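Side-chain contacts in type III effector HopA1 (PDB 4RSX), which is of uncertain biochemical activity but, as a type III effector of a plant pathogen, is probably injected into host cells through the type III secretion system: residues A[41-46]-A[121-126]; A[53-58]-A[64-69]; A[84-89]-A[95-100]; A[116-121]-A[180-185]; A[131-136]-A[158-163]. All blocks are in the same frame, centred on the assembly; numbering follows the deposited sequence.

Contact 1 of 5, residues A[41-46]-A[121-126]; sequences HPMSDE and QYATQL
M43 and A123 meet where the amino-terminal ends of two helices, 45-58 and 123-136, come together, and the contact illustrates how a single flexible side chain can bridge two helix starts. The apolar part is small. M43 has its CG between the backbone N and the carbonyl carbon (chi1 76°), runs straight through chi2, and then bends at chi3 (77°), a turn that sets the terminal methyl against the helix: M43 CE lies 3.7 Å from A123 CB. Both residues are buried, and A123 is also covered by F51 from the following turns of helix 45-58.

The polar part is looser and lies at the exposed side. The amide of Q121 reaches toward the backbone of 41-46, with Q121 NE2 4.3 Å from M43 CA, a loose approach with no hydrogen bond across the segments. A water accepts from Q121 NE2 at 3.0 Å and also lies by the carbonyl of H41, though so close to that oxygen that this second bond is doubtful.

The two helix starts differ. S44, at the N-cap of helix 45-58, caps with its side chain: its OG takes a backbone N farther on, and its own N donates to Q47 OE1, consistent with a capping box. Y122 merely sits at the N-cap position of helix 123-136, where L126 N donates to Y122 O at 2.9 Å.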
# COMPACT_ATOMS: atom_id res chain seq x y z
N HIS A 41 -9.69 8.08 13.78
CA HIS A 41 -9.06 8.34 15.07
C HIS A 41 -8.32 7.06 15.43
O HIS A 41 -8.79 5.96 15.13
CB HIS A 41 -10.12 8.69 16.11
CG HIS A 41 -9.57 9.39 17.31
ND1 HIS A 41 -9.21 8.73 18.47
CD2 HIS A 41 -9.32 10.71 17.54
CE1 HIS A 41 -8.76 9.61 19.36
NE2 HIS A 41 -8.82 10.81 18.82
N PRO A 42 -7.14 7.18 16.05
CA PRO A 42 -6.34 5.98 16.31
C PRO A 42 -7.05 5.00 17.24
O PRO A 42 -7.97 5.40 17.98
CB PRO A 42 -5.10 6.52 17.03
CG PRO A 42 -5.05 8.00 16.70
CD PRO A 42 -6.48 8.41 16.52
N MET A 43 -6.64 3.74 17.18
CA MET A 43 -7.04 2.76 18.18
C MET A 43 -6.52 3.21 19.55
O MET A 43 -5.61 4.05 19.64
CB MET A 43 -6.50 1.38 17.82
CG MET A 43 -5.02 1.22 18.10
SD MET A 43 -4.32 -0.36 17.57
CE MET A 43 -4.18 -0.07 15.79
N SER A 44 -7.09 2.67 20.61
CA SER A 44 -6.76 3.10 21.97
C SER A 44 -5.32 2.73 22.37
O SER A 44 -4.65 1.99 21.64
CB SER A 44 -7.74 2.48 22.96
OG SER A 44 -7.55 1.08 23.04
N ASP A 45 -4.86 3.25 23.51
CA ASP A 45 -3.53 2.89 24.02
C ASP A 45 -3.35 1.39 24.24
O ASP A 45 -2.32 0.81 23.85
CB ASP A 45 -3.23 3.64 25.33
CG ASP A 45 -2.69 5.03 25.11
OD1 ASP A 45 -2.83 5.87 26.02
OD2 ASP A 45 -2.13 5.30 24.02
N GLU A 46 -4.34 0.75 24.86
CA GLU A 46 -4.29 -0.68 25.09
C GLU A 46 -4.31 -1.44 23.78
O GLU A 46 -3.65 -2.48 23.64
CB GLU A 46 -5.50 -1.13 25.92
CG GLU A 46 -5.32 -0.98 27.40
CD GLU A 46 -6.60 -1.26 28.16
OE1 GLU A 46 -7.17 -0.29 28.70
OE2 GLU A 46 -7.02 -2.45 28.19
N GLN A 121 -9.31 -0.51 15.12
CA GLN A 121 -9.66 -1.48 16.15
C GLN A 121 -9.50 -2.91 15.64
O GLN A 121 -9.44 -3.86 16.43
CB GLN A 121 -11.10 -1.25 16.64
CG GLN A 121 -11.36 0.10 17.33
CD GLN A 121 -11.38 1.29 16.36
OE1 GLN A 121 -11.57 1.13 15.15
NE2 GLN A 121 -11.17 2.49 16.90
N TYR A 122 -9.42 -3.08 14.32
CA TYR A 122 -9.23 -4.42 13.75
C TYR A 122 -7.84 -4.64 13.17
O TYR A 122 -7.59 -5.68 12.57
CB TYR A 122 -10.30 -4.71 12.71
CG TYR A 122 -11.62 -5.01 13.35
CD1 TYR A 122 -11.90 -6.28 13.85
CD2 TYR A 122 -12.58 -4.03 13.50
CE1 TYR A 122 -13.11 -6.56 14.47
CE2 TYR A 122 -13.79 -4.30 14.10
CZ TYR A 122 -14.05 -5.56 14.59
OH TYR A 122 -15.25 -5.83 15.20
N ALA A 123 -6.93 -3.69 13.36
CA ALA A 123 -5.58 -3.81 12.78
C ALA A 123 -4.87 -5.09 13.20
O ALA A 123 -4.27 -5.79 12.37
CB ALA A 123 -4.74 -2.60 13.10
N THR A 124 -4.94 -5.42 14.49
CA THR A 124 -4.28 -6.60 15.02
C THR A 124 -4.80 -7.87 14.36
O THR A 124 -4.03 -8.72 13.91
CB THR A 124 -4.44 -6.67 16.56
OG1 THR A 124 -3.75 -5.57 17.15
CG2 THR A 124 -3.87 -7.94 17.11
N GLN A 125 -6.12 -7.99 14.29
CA GLN A 125 -6.75 -9.11 13.59
C GLN A 125 -6.28 -9.19 12.14
O GLN A 125 -5.97 -10.28 11.65
CB GLN A 125 -8.28 -8.99 13.63
CG GLN A 125 -8.92 -9.46 14.93
CD GLN A 125 -10.39 -9.81 14.75
OE1 GLN A 125 -11.25 -9.31 15.47
NE2 GLN A 125 -10.68 -10.69 13.79
N LEU A 126 -6.26 -8.06 11.45
CA LEU A 126 -5.81 -8.06 10.05
C LEU A 126 -4.38 -8.55 9.96
O LEU A 126 -4.04 -9.35 9.08
CB LEU A 126 -5.93 -6.66 9.43
CG LEU A 126 -5.36 -6.50 8.02
CD1 LEU A 126 -6.03 -7.46 7.07
CD2 LEU A 126 -5.54 -5.07 7.54
O HOH W 1 -11.02 5.07 15.33

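Contact 2 of 5, residues A[53-58]-A[64-69]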
# COMPACT_ATOMS: atom_id res chain seq x y z
N HIS A 53 2.38 -6.39 20.98
CA HIS A 53 2.56 -7.71 21.57
C HIS A 53 2.25 -8.83 20.58
O HIS A 53 2.81 -9.93 20.67
CB HIS A 53 1.78 -7.86 22.89
CG HIS A 53 2.54 -7.34 24.07
ND1 HIS A 53 3.43 -8.11 24.78
CD2 HIS A 53 2.57 -6.11 24.64
CE1 HIS A 53 3.96 -7.39 25.75
NE2 HIS A 53 3.46 -6.17 25.68
N THR A 54 1.37 -8.55 19.63
CA THR A 54 0.99 -9.55 18.63
C THR A 54 2.11 -9.71 17.62
O THR A 54 2.42 -10.83 17.21
CB THR A 54 -0.29 -9.15 17.91
OG1 THR A 54 -1.35 -9.06 18.86
CG2 THR A 54 -0.65 -10.17 16.82
N LEU A 55 2.70 -8.59 17.21
CA LEU A 55 3.87 -8.60 16.34
C LEU A 55 4.93 -9.54 16.92
O LEU A 55 5.42 -10.44 16.23
CB LEU A 55 4.44 -7.19 16.16
CG LEU A 55 3.66 -6.16 15.33
CD1 LEU A 55 4.48 -4.87 15.13
CD2 LEU A 55 3.25 -6.74 13.98
N LYS A 56 5.26 -9.34 18.20
CA LYS A 56 6.28 -10.17 18.86
C LYS A 56 5.85 -11.63 18.95
O LYS A 56 6.67 -12.53 18.79
CB LYS A 56 6.60 -9.63 20.26
CG LYS A 56 7.29 -8.27 20.25
CD LYS A 56 7.63 -7.80 21.66
CE LYS A 56 6.40 -7.38 22.44
NZ LYS A 56 6.73 -6.79 23.77
N ALA A 57 4.56 -11.86 19.18
CA ALA A 57 4.01 -13.22 19.22
C ALA A 57 4.02 -13.89 17.84
O ALA A 57 4.13 -15.12 17.74
CB ALA A 57 2.60 -13.20 19.78
N LEU A 58 3.90 -13.09 16.79
CA LEU A 58 3.84 -13.63 15.43
C LEU A 58 5.25 -13.95 14.92
O LEU A 58 5.48 -14.94 14.22
CB LEU A 58 3.16 -12.63 14.49
CG LEU A 58 1.64 -12.61 14.60
CD1 LEU A 58 1.06 -11.43 13.85
CD2 LEU A 58 1.10 -13.92 14.07
N ILE A 64 6.96 -17.39 9.70
CA ILE A 64 6.90 -15.93 9.59
C ILE A 64 7.92 -15.23 10.48
O ILE A 64 8.21 -15.70 11.59
CB ILE A 64 5.49 -15.44 9.98
CG1 ILE A 64 4.47 -15.89 8.94
CG2 ILE A 64 5.45 -13.92 10.20
CD1 ILE A 64 4.83 -15.51 7.50
N GLU A 65 8.47 -14.12 9.99
CA GLU A 65 9.25 -13.18 10.81
C GLU A 65 8.71 -11.75 10.68
O GLU A 65 8.16 -11.38 9.63
CB GLU A 65 10.74 -13.23 10.44
CG GLU A 65 11.39 -14.57 10.83
CD GLU A 65 12.80 -14.74 10.32
OE1 GLU A 65 13.34 -13.79 9.69
OE2 GLU A 65 13.37 -15.83 10.53
N VAL A 66 8.84 -10.97 11.74
CA VAL A 66 8.48 -9.56 11.70
C VAL A 66 9.71 -8.70 11.96
O VAL A 66 10.45 -8.93 12.93
CB VAL A 66 7.39 -9.21 12.75
CG1 VAL A 66 7.07 -7.71 12.70
CG2 VAL A 66 6.15 -10.06 12.54
N ARG A 67 9.94 -7.72 11.10
CA ARG A 67 11.09 -6.85 11.26
C ARG A 67 10.66 -5.40 11.15
O ARG A 67 9.79 -5.08 10.34
CB ARG A 67 12.13 -7.16 10.18
CG ARG A 67 12.69 -8.56 10.28
CD ARG A 67 13.64 -8.87 9.15
NE ARG A 67 14.41 -10.08 9.43
CZ ARG A 67 15.07 -10.78 8.51
NH1 ARG A 67 15.06 -10.39 7.25
NH2 ARG A 67 15.75 -11.86 8.86
N THR A 68 11.27 -4.53 11.95
CA THR A 68 11.07 -3.10 11.77
C THR A 68 11.62 -2.69 10.42
O THR A 68 12.56 -3.31 9.92
CB THR A 68 11.74 -2.26 12.89
OG1 THR A 68 11.52 -0.86 12.63
CG2 THR A 68 13.25 -2.54 12.97
N GLN A 69 11.03 -1.65 9.83
CA GLN A 69 11.56 -1.08 8.59
C GLN A 69 12.32 0.22 8.84
O GLN A 69 12.70 0.91 7.89
CB GLN A 69 10.44 -0.84 7.57
CG GLN A 69 9.93 -2.11 6.88
CD GLN A 69 9.18 -1.81 5.58
OE1 GLN A 69 8.83 -2.73 4.83
NE2 GLN A 69 8.94 -0.54 5.30
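Helix 45-58 packs its last turns against strand 64-68, an outermost strand of the antiparallel sheet, through L55 and L58 on the helix and I64 and V66 on the strand. The short axes approach to 7.7 Å and cross obliquely at 134°, more antiparallel than parallel; five residues join the two elements.

V66 is the residue at the middle of this contact, and its two methyls do different work. CG1, anti to the backbone N (chi1 178°), faces the leucine branch, with V66 CG1 4.1 Å from L55 CD2; the two side chains cross at about a right angle. V66 CG2 instead rests against the helix backbone, 3.8 Å from L55 O, and also comes within 4.4 Å of L58 CB. One valine therefore touches a side chain, a carbonyl and the base of a second side chain.

This is a helix-on-sheet layer in the alpha/beta fold of a large HopA1 fragment that lacks the effector's amino-terminal region, and the strand shows the usual division of its faces. V66 turns its side chain to the helix, whereas E65 points away from it; on that other side R67 NH2 stands 3.2 Å from E65 OE1, a charge pairing in which the oxygen lies well out of the guanidinium plane. L55 also touches Y97 of strand 96-101 and T127 of helix 123-136.

Near the turn the backbones draw together without bonding. L58 O is 3.9 Å from I64 O, and the branch I64 CG2 sits 4.1 Å from L58 O, while the backbone N of V66 is held by N59 OD1.

Contact 3 of 5, residues A[84-89]-A[95-100]; sequences KYIAES and FFYRII
Three aromatic rings and an isoleucine make the contact between the end of helix 82-88 and the start of strand 96-101: Y85 and I86 face F95 and Y97. Y85 is the long arm. With its CG anti to the backbone N (chi1 -180°) the side chain extends straight from the helix, and its ring is turned about perpendicular to the CA-CB-CG plane (chi2 87°). The phenol oxygen arrives at the F95 ring, Y85 OH lying 3.2 Å from F95 CD2, a tight approach in which the two side chains cross at about a right angle.

Y97 comes from the strand with CG beside the backbone N (chi1 -64°), and brings its hydroxyl to the edge of the Y85 ring, near that ring's plane: Y97 OH is 3.8 Å from Y85 CE2. The same oxygen is 3.8 Å from I86 CG1. No bond joins Y97 OH to either of these carbons; its polar need is met by A92 O in the intervening loop. One face of the Y85 ring is covered within its own segment, S89 CB standing 3.5 Å above the ring centre.

Around this group, I86 and Y97 both touch L52 of helix 45-58, so helix 82-88 packs beside that helix, and it touches strand 64-68 through Y85, which rests on T68.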
# COMPACT_ATOMS: atom_id res chain seq x y z
N LYS A 84 13.57 -6.08 21.20
CA LYS A 84 14.43 -4.98 21.66
C LYS A 84 14.03 -3.65 21.04
O LYS A 84 14.01 -2.63 21.74
CB LYS A 84 15.90 -5.28 21.36
CG LYS A 84 16.88 -4.30 22.03
CD LYS A 84 18.33 -4.57 21.60
CE LYS A 84 19.33 -3.82 22.49
NZ LYS A 84 19.14 -2.35 22.47
N TYR A 85 13.73 -3.64 19.74
CA TYR A 85 13.29 -2.41 19.07
C TYR A 85 12.01 -1.86 19.71
O TYR A 85 11.90 -0.66 19.99
CB TYR A 85 13.10 -2.64 17.56
CG TYR A 85 12.65 -1.39 16.81
CD1 TYR A 85 13.58 -0.48 16.32
CD2 TYR A 85 11.29 -1.13 16.60
CE1 TYR A 85 13.18 0.66 15.64
CE2 TYR A 85 10.87 0.02 15.92
CZ TYR A 85 11.83 0.90 15.44
OH TYR A 85 11.45 2.04 14.77
N ILE A 86 11.03 -2.73 19.93
CA ILE A 86 9.76 -2.30 20.51
C ILE A 86 9.95 -1.76 21.93
O ILE A 86 9.31 -0.80 22.34
CB ILE A 86 8.72 -3.46 20.49
CG1 ILE A 86 8.34 -3.78 19.04
CG2 ILE A 86 7.47 -3.10 21.31
CD1 ILE A 86 7.32 -4.89 18.90
N ALA A 87 10.87 -2.39 22.65
CA ALA A 87 11.17 -2.03 24.04
C ALA A 87 11.82 -0.65 24.16
O ALA A 87 11.57 0.05 25.14
CB ALA A 87 12.07 -3.09 24.67
N GLU A 88 12.62 -0.26 23.17
CA GLU A 88 13.49 0.91 23.31
C GLU A 88 13.20 2.05 22.35
O GLU A 88 13.33 3.21 22.72
CB GLU A 88 14.95 0.49 23.15
CG GLU A 88 15.38 -0.59 24.13
CD GLU A 88 16.85 -0.97 24.00
OE1 GLU A 88 17.53 -0.50 23.06
OE2 GLU A 88 17.33 -1.76 24.85
N SER A 89 12.86 1.73 21.10
CA SER A 89 12.63 2.78 20.12
C SER A 89 11.43 3.63 20.51
O SER A 89 10.38 3.09 20.85
CB SER A 89 12.43 2.22 18.72
OG SER A 89 12.10 3.26 17.82
N PHE A 95 6.42 3.69 13.26
CA PHE A 95 7.09 3.29 12.03
C PHE A 95 6.45 2.05 11.40
O PHE A 95 5.57 1.43 12.00
CB PHE A 95 8.59 3.08 12.27
CG PHE A 95 9.38 4.37 12.37
CD1 PHE A 95 8.75 5.61 12.17
CD2 PHE A 95 10.74 4.35 12.64
CE1 PHE A 95 9.47 6.81 12.26
CE2 PHE A 95 11.47 5.54 12.72
CZ PHE A 95 10.83 6.77 12.53
N PHE A 96 6.90 1.69 10.20
CA PHE A 96 6.41 0.49 9.52
C PHE A 96 7.08 -0.79 10.00
O PHE A 96 8.26 -0.79 10.34
CB PHE A 96 6.65 0.60 8.02
CG PHE A 96 5.60 1.38 7.29
CD1 PHE A 96 4.38 0.80 6.96
CD2 PHE A 96 5.83 2.70 6.93
CE1 PHE A 96 3.42 1.51 6.29
CE2 PHE A 96 4.87 3.43 6.26
CZ PHE A 96 3.66 2.84 5.94
N TYR A 97 6.32 -1.89 9.98
CA TYR A 97 6.89 -3.21 10.19
C TYR A 97 6.63 -4.06 8.95
O TYR A 97 5.57 -3.95 8.32
CB TYR A 97 6.25 -3.88 11.40
CG TYR A 97 6.53 -3.16 12.71
CD1 TYR A 97 7.52 -3.61 13.56
CD2 TYR A 97 5.78 -2.05 13.09
CE1 TYR A 97 7.79 -2.98 14.76
CE2 TYR A 97 6.04 -1.40 14.29
CZ TYR A 97 7.05 -1.87 15.12
OH TYR A 97 7.33 -1.25 16.32
N ARG A 98 7.58 -4.90 8.57
CA ARG A 98 7.29 -5.84 7.50
C ARG A 98 7.09 -7.22 8.08
O ARG A 98 7.68 -7.57 9.10
CB ARG A 98 8.34 -5.84 6.39
CG ARG A 98 9.77 -5.92 6.86
CD ARG A 98 10.71 -6.03 5.66
NE ARG A 98 10.46 -5.01 4.65
CZ ARG A 98 10.87 -5.09 3.39
NH1 ARG A 98 11.54 -6.16 2.98
NH2 ARG A 98 10.61 -4.11 2.52
N ILE A 99 6.21 -7.96 7.42
CA ILE A 99 5.93 -9.34 7.76
C ILE A 99 6.49 -10.17 6.62
O ILE A 99 6.04 -10.04 5.48
CB ILE A 99 4.42 -9.55 7.79
CG1 ILE A 99 3.77 -8.53 8.72
CG2 ILE A 99 4.09 -10.99 8.18
CD1 ILE A 99 2.25 -8.42 8.55
N ILE A 100 7.47 -11.01 6.91
CA ILE A 100 8.17 -11.76 5.87
C ILE A 100 8.15 -13.26 6.16
O ILE A 100 8.13 -13.68 7.32
CB ILE A 100 9.64 -11.30 5.73
CG1 ILE A 100 10.47 -11.79 6.92
CG2 ILE A 100 9.72 -9.79 5.62
CD1 ILE A 100 11.87 -11.22 6.92

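Contact 4 of 5, residues A[116-121]-A[180-185]; sequences IGVQPQ and SGIPLD
The backbones stay apart, the nearest CA atoms, of V118 and I182, being 8.6 Å apart, and the second segment swings out of its helix through G181 with positive phi (77°). Between V118 and I182 the gap is closed by side chains. The two residues point at each other, and the touch is one methyl to another: V118 CG1 lies 4.3 Å from I182 CD1. I182 reaches this point with its chain extended to CD1 (chi2 172°). Both residues are buried, and both also lean on F187, while L126 of helix 123-136 touches V118 and Q125 touches I182.

Here two loops meet beside helix 123-136. The first, 116-121, runs into that helix from strand 111-116; the second leads out of the end of helix 166-180 and on toward strand 196-199. The second loop is shaped locally by an ST turn, in which I182 N donates to S180 OG at 3.1 Å with an N-H...O angle of 160°. That bond ties the backbone of I182 to the serine just ahead of the glycine.

Farther out the packing becomes polar and slack. Q119, extended beyond CG, brings its amide oxygen to within 3.9 Å of the main chain, Q119 OE1 to D185 O; two acceptors face each other, with no hydrogen bond between them. The closer linkage of the loops is main-chain, G117 pairing with V188 and Q119 with A186, just beyond D185.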
# COMPACT_ATOMS: atom_id res chain seq x y z
N ILE A 116 -4.94 -2.77 2.02
CA ILE A 116 -6.09 -3.15 2.83
C ILE A 116 -6.45 -2.07 3.86
O ILE A 116 -5.58 -1.58 4.59
CB ILE A 116 -5.84 -4.48 3.55
CG1 ILE A 116 -5.34 -5.53 2.54
CG2 ILE A 116 -7.09 -4.95 4.27
CD1 ILE A 116 -3.95 -6.06 2.87
N GLY A 117 -7.73 -1.72 3.92
CA GLY A 117 -8.20 -0.68 4.83
C GLY A 117 -9.24 -1.21 5.79
O GLY A 117 -10.34 -1.57 5.38
N VAL A 118 -8.88 -1.29 7.07
CA VAL A 118 -9.84 -1.66 8.12
C VAL A 118 -9.85 -0.60 9.21
O VAL A 118 -8.92 0.21 9.32
CB VAL A 118 -9.52 -3.02 8.78
CG1 VAL A 118 -9.64 -4.16 7.79
CG2 VAL A 118 -8.12 -3.01 9.44
N GLN A 119 -10.91 -0.61 10.01
CA GLN A 119 -10.96 0.26 11.17
C GLN A 119 -9.86 -0.20 12.13
O GLN A 119 -9.67 -1.40 12.33
CB GLN A 119 -12.35 0.22 11.81
CG GLN A 119 -13.42 0.85 10.92
CD GLN A 119 -14.77 0.99 11.60
OE1 GLN A 119 -15.82 0.92 10.96
NE2 GLN A 119 -14.75 1.20 12.91
N PRO A 120 -9.12 0.76 12.70
CA PRO A 120 -7.89 0.57 13.48
C PRO A 120 -8.08 -0.41 14.62
O PRO A 120 -7.13 -1.08 15.04
CB PRO A 120 -7.62 1.97 14.05
CG PRO A 120 -8.29 2.91 13.12
CD PRO A 120 -9.53 2.18 12.66
N GLN A 121 -9.31 -0.51 15.12
CA GLN A 121 -9.66 -1.48 16.15
C GLN A 121 -9.50 -2.91 15.64
O GLN A 121 -9.44 -3.86 16.43
CB GLN A 121 -11.10 -1.25 16.64
CG GLN A 121 -11.36 0.10 17.33
CD GLN A 121 -11.38 1.29 16.36
OE1 GLN A 121 -11.57 1.13 15.15
NE2 GLN A 121 -11.17 2.49 16.90
N SER A 180 -10.20 -13.79 7.81
CA SER A 180 -9.69 -12.86 8.82
C SER A 180 -10.56 -12.82 10.08
O SER A 180 -10.08 -12.48 11.16
CB SER A 180 -9.54 -11.45 8.26
OG SER A 180 -10.80 -10.86 8.01
N GLY A 181 -11.84 -13.15 9.92
CA GLY A 181 -12.78 -13.05 11.03
C GLY A 181 -13.20 -11.61 11.30
O GLY A 181 -13.93 -11.34 12.25
N ILE A 182 -12.73 -10.70 10.45
CA ILE A 182 -13.08 -9.29 10.59
C ILE A 182 -14.44 -9.05 9.94
O ILE A 182 -14.66 -9.45 8.80
CB ILE A 182 -12.02 -8.40 9.94
CG1 ILE A 182 -10.68 -8.58 10.64
CG2 ILE A 182 -12.43 -6.94 9.95
CD1 ILE A 182 -9.56 -7.88 9.93
N PRO A 183 -15.36 -8.38 10.66
CA PRO A 183 -16.69 -8.15 10.08
C PRO A 183 -16.62 -7.28 8.84
O PRO A 183 -15.85 -6.32 8.80
CB PRO A 183 -17.45 -7.42 11.20
CG PRO A 183 -16.39 -6.88 12.15
CD PRO A 183 -15.22 -7.84 12.03
N LEU A 184 -17.44 -7.59 7.85
CA LEU A 184 -17.39 -6.89 6.57
C LEU A 184 -17.63 -5.39 6.69
O LEU A 184 -17.07 -4.60 5.92
CB LEU A 184 -18.37 -7.52 5.59
CG LEU A 184 -18.04 -8.97 5.22
CD1 LEU A 184 -19.10 -9.57 4.30
CD2 LEU A 184 -16.65 -9.07 4.58
N ASP A 185 -18.45 -5.00 7.66
CA ASP A 185 -18.71 -3.58 7.89
C ASP A 185 -17.48 -2.86 8.47
O ASP A 185 -17.43 -1.62 8.47
CB ASP A 185 -19.96 -3.37 8.78
CG ASP A 185 -19.75 -3.78 10.27
OD1 ASP A 185 -19.00 -3.08 11.00
OD2 ASP A 185 -20.36 -4.79 10.71

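Contact 5 of 5, residues A[131-136]-A[158-163]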
# COMPACT_ATOMS: atom_id res chain seq x y z
N ALA A 131 -0.26 -12.46 8.20
CA ALA A 131 0.82 -13.40 8.50
C ALA A 131 0.46 -14.83 8.07
O ALA A 131 1.27 -15.55 7.46
CB ALA A 131 1.18 -13.36 9.98
N THR A 132 -0.77 -15.25 8.37
CA THR A 132 -1.22 -16.58 7.97
C THR A 132 -1.17 -16.69 6.44
O THR A 132 -0.62 -17.65 5.88
CB THR A 132 -2.63 -16.86 8.48
OG1 THR A 132 -2.66 -16.70 9.90
CG2 THR A 132 -3.08 -18.28 8.12
N LEU A 133 -1.74 -15.70 5.76
CA LEU A 133 -1.84 -15.71 4.31
C LEU A 133 -0.43 -15.73 3.69
O LEU A 133 -0.17 -16.50 2.75
CB LEU A 133 -2.65 -14.51 3.83
CG LEU A 133 -3.23 -14.58 2.41
CD1 LEU A 133 -4.10 -15.83 2.24
CD2 LEU A 133 -4.03 -13.31 2.05
N ILE A 134 0.47 -14.92 4.23
CA ILE A 134 1.85 -14.92 3.75
C ILE A 134 2.51 -16.28 3.97
O ILE A 134 3.27 -16.75 3.12
CB ILE A 134 2.67 -13.79 4.39
CG1 ILE A 134 2.15 -12.43 3.89
CG2 ILE A 134 4.17 -13.94 4.09
CD1 ILE A 134 2.50 -11.26 4.78
N GLY A 135 2.22 -16.91 5.11
CA GLY A 135 2.76 -18.24 5.36
C GLY A 135 2.38 -19.25 4.28
O GLY A 135 3.21 -20.07 3.87
N LYS A 136 1.12 -19.18 3.82
CA LYS A 136 0.53 -20.17 2.93
C LYS A 136 0.77 -19.89 1.45
O LYS A 136 0.83 -20.82 0.65
CB LYS A 136 -0.99 -20.24 3.15
CG LYS A 136 -1.47 -20.89 4.46
CD LYS A 136 -3.00 -21.02 4.44
CE LYS A 136 -3.59 -21.16 5.85
NZ LYS A 136 -2.95 -22.23 6.66
N ALA A 158 -1.80 -0.90 5.55
CA ALA A 158 -1.47 -2.32 5.37
C ALA A 158 -1.41 -2.71 3.89
O ALA A 158 -2.35 -2.44 3.13
CB ALA A 158 -2.48 -3.20 6.11
N VAL A 159 -0.30 -3.33 3.50
CA VAL A 159 -0.08 -3.67 2.09
C VAL A 159 0.53 -5.08 1.95
O VAL A 159 1.44 -5.47 2.71
CB VAL A 159 0.86 -2.64 1.37
CG1 VAL A 159 0.92 -2.93 -0.13
CG2 VAL A 159 0.42 -1.17 1.60
N LEU A 160 0.01 -5.86 0.99
CA LEU A 160 0.63 -7.13 0.60
C LEU A 160 1.32 -6.96 -0.76
O LEU A 160 0.73 -6.39 -1.69
CB LEU A 160 -0.42 -8.24 0.53
CG LEU A 160 -1.04 -8.67 1.87
CD1 LEU A 160 -2.18 -9.65 1.65
CD2 LEU A 160 0.01 -9.29 2.75
N TYR A 161 2.56 -7.44 -0.87
CA TYR A 161 3.31 -7.33 -2.12
C TYR A 161 3.31 -8.68 -2.81
O TYR A 161 3.75 -9.68 -2.23
CB TYR A 161 4.74 -6.84 -1.86
CG TYR A 161 4.75 -5.49 -1.21
CD1 TYR A 161 4.91 -4.34 -1.96
CD2 TYR A 161 4.55 -5.35 0.17
CE1 TYR A 161 4.89 -3.08 -1.36
CE2 TYR A 161 4.54 -4.12 0.77
CZ TYR A 161 4.71 -2.98 -0.00
OH TYR A 161 4.69 -1.75 0.59
N ILE A 162 2.81 -8.68 -4.04
CA ILE A 162 2.40 -9.91 -4.72
C ILE A 162 3.08 -10.11 -6.08
O ILE A 162 3.06 -9.21 -6.93
CB ILE A 162 0.88 -9.90 -4.96
CG1 ILE A 162 0.14 -9.76 -3.62
CG2 ILE A 162 0.44 -11.16 -5.69
CD1 ILE A 162 -1.36 -9.48 -3.78
N ASN A 163 3.67 -11.28 -6.28
CA ASN A 163 4.14 -11.64 -7.62
C ASN A 163 2.93 -12.19 -8.38
O ASN A 163 2.55 -13.34 -8.17
CB ASN A 163 5.24 -12.71 -7.54
CG ASN A 163 6.52 -12.17 -6.94
OD1 ASN A 163 6.81 -10.97 -7.03
ND2 ASN A 163 7.31 -13.07 -6.34
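This is a small, buried, wholly apolar contact between the last turns of helix 123-136 and strand 158-162, a strand inside the antiparallel sheet, and it rests on L133, I134 and L160. L160 projects from the strand toward the helix and divides its two methyls between consecutive helix residues. On one branch, L160 CD1 lies 4.1 Å from L133 CD2, the two side chains crossing at about a right angle. On the other, L160 CD2 is 3.8 Å from I134 CD1 and 4.0 Å from I134 CG1, a slanting approach.

The helix residues reach the leucine differently. The CB of L133 already points to the strand, and chi1 of -161° then places CG anti to the N, whereas the CB of I134 starts off to one side and its CG1 branch, extended to CD1 (chi2 159°), carries the methyl in. Between the two backbones the nearest CA atoms, of I134 and L160, remain 8.5 Å apart, so the three side chains together span the distance.

I140 of strand 140-146 borders both helix residues, M130 lies against L160, and M179 of helix 166-180 covers L133. Such interlayer apolar packing is characteristic of a helix lying across one face of a sheet in an alpha/beta fold.

Helices 45-58 and 123-136 each serve two of the contacts and thereby tie the set together. Helix 45-58 joins contacts 1 and 2, whose centres are 16 Å apart, and they touch where T124 CG2 meets T54 OG1 at 3.3 Å. Contacts 2 and 3 lie nearest, with centres 7 Å apart on neighbouring strands; E65 N and I100 O, 2.7 Å apart, probably hydrogen bond. Contacts 1 and 4 share Q121, their segments alternating along the chain. Contact 5 is nested within the loop that contact 4 closes, and I116 N and A158 O, at 2.8 Å, probably link them. Against contact 2, it packs I134 CG2 3.8 Å from I64 CD1.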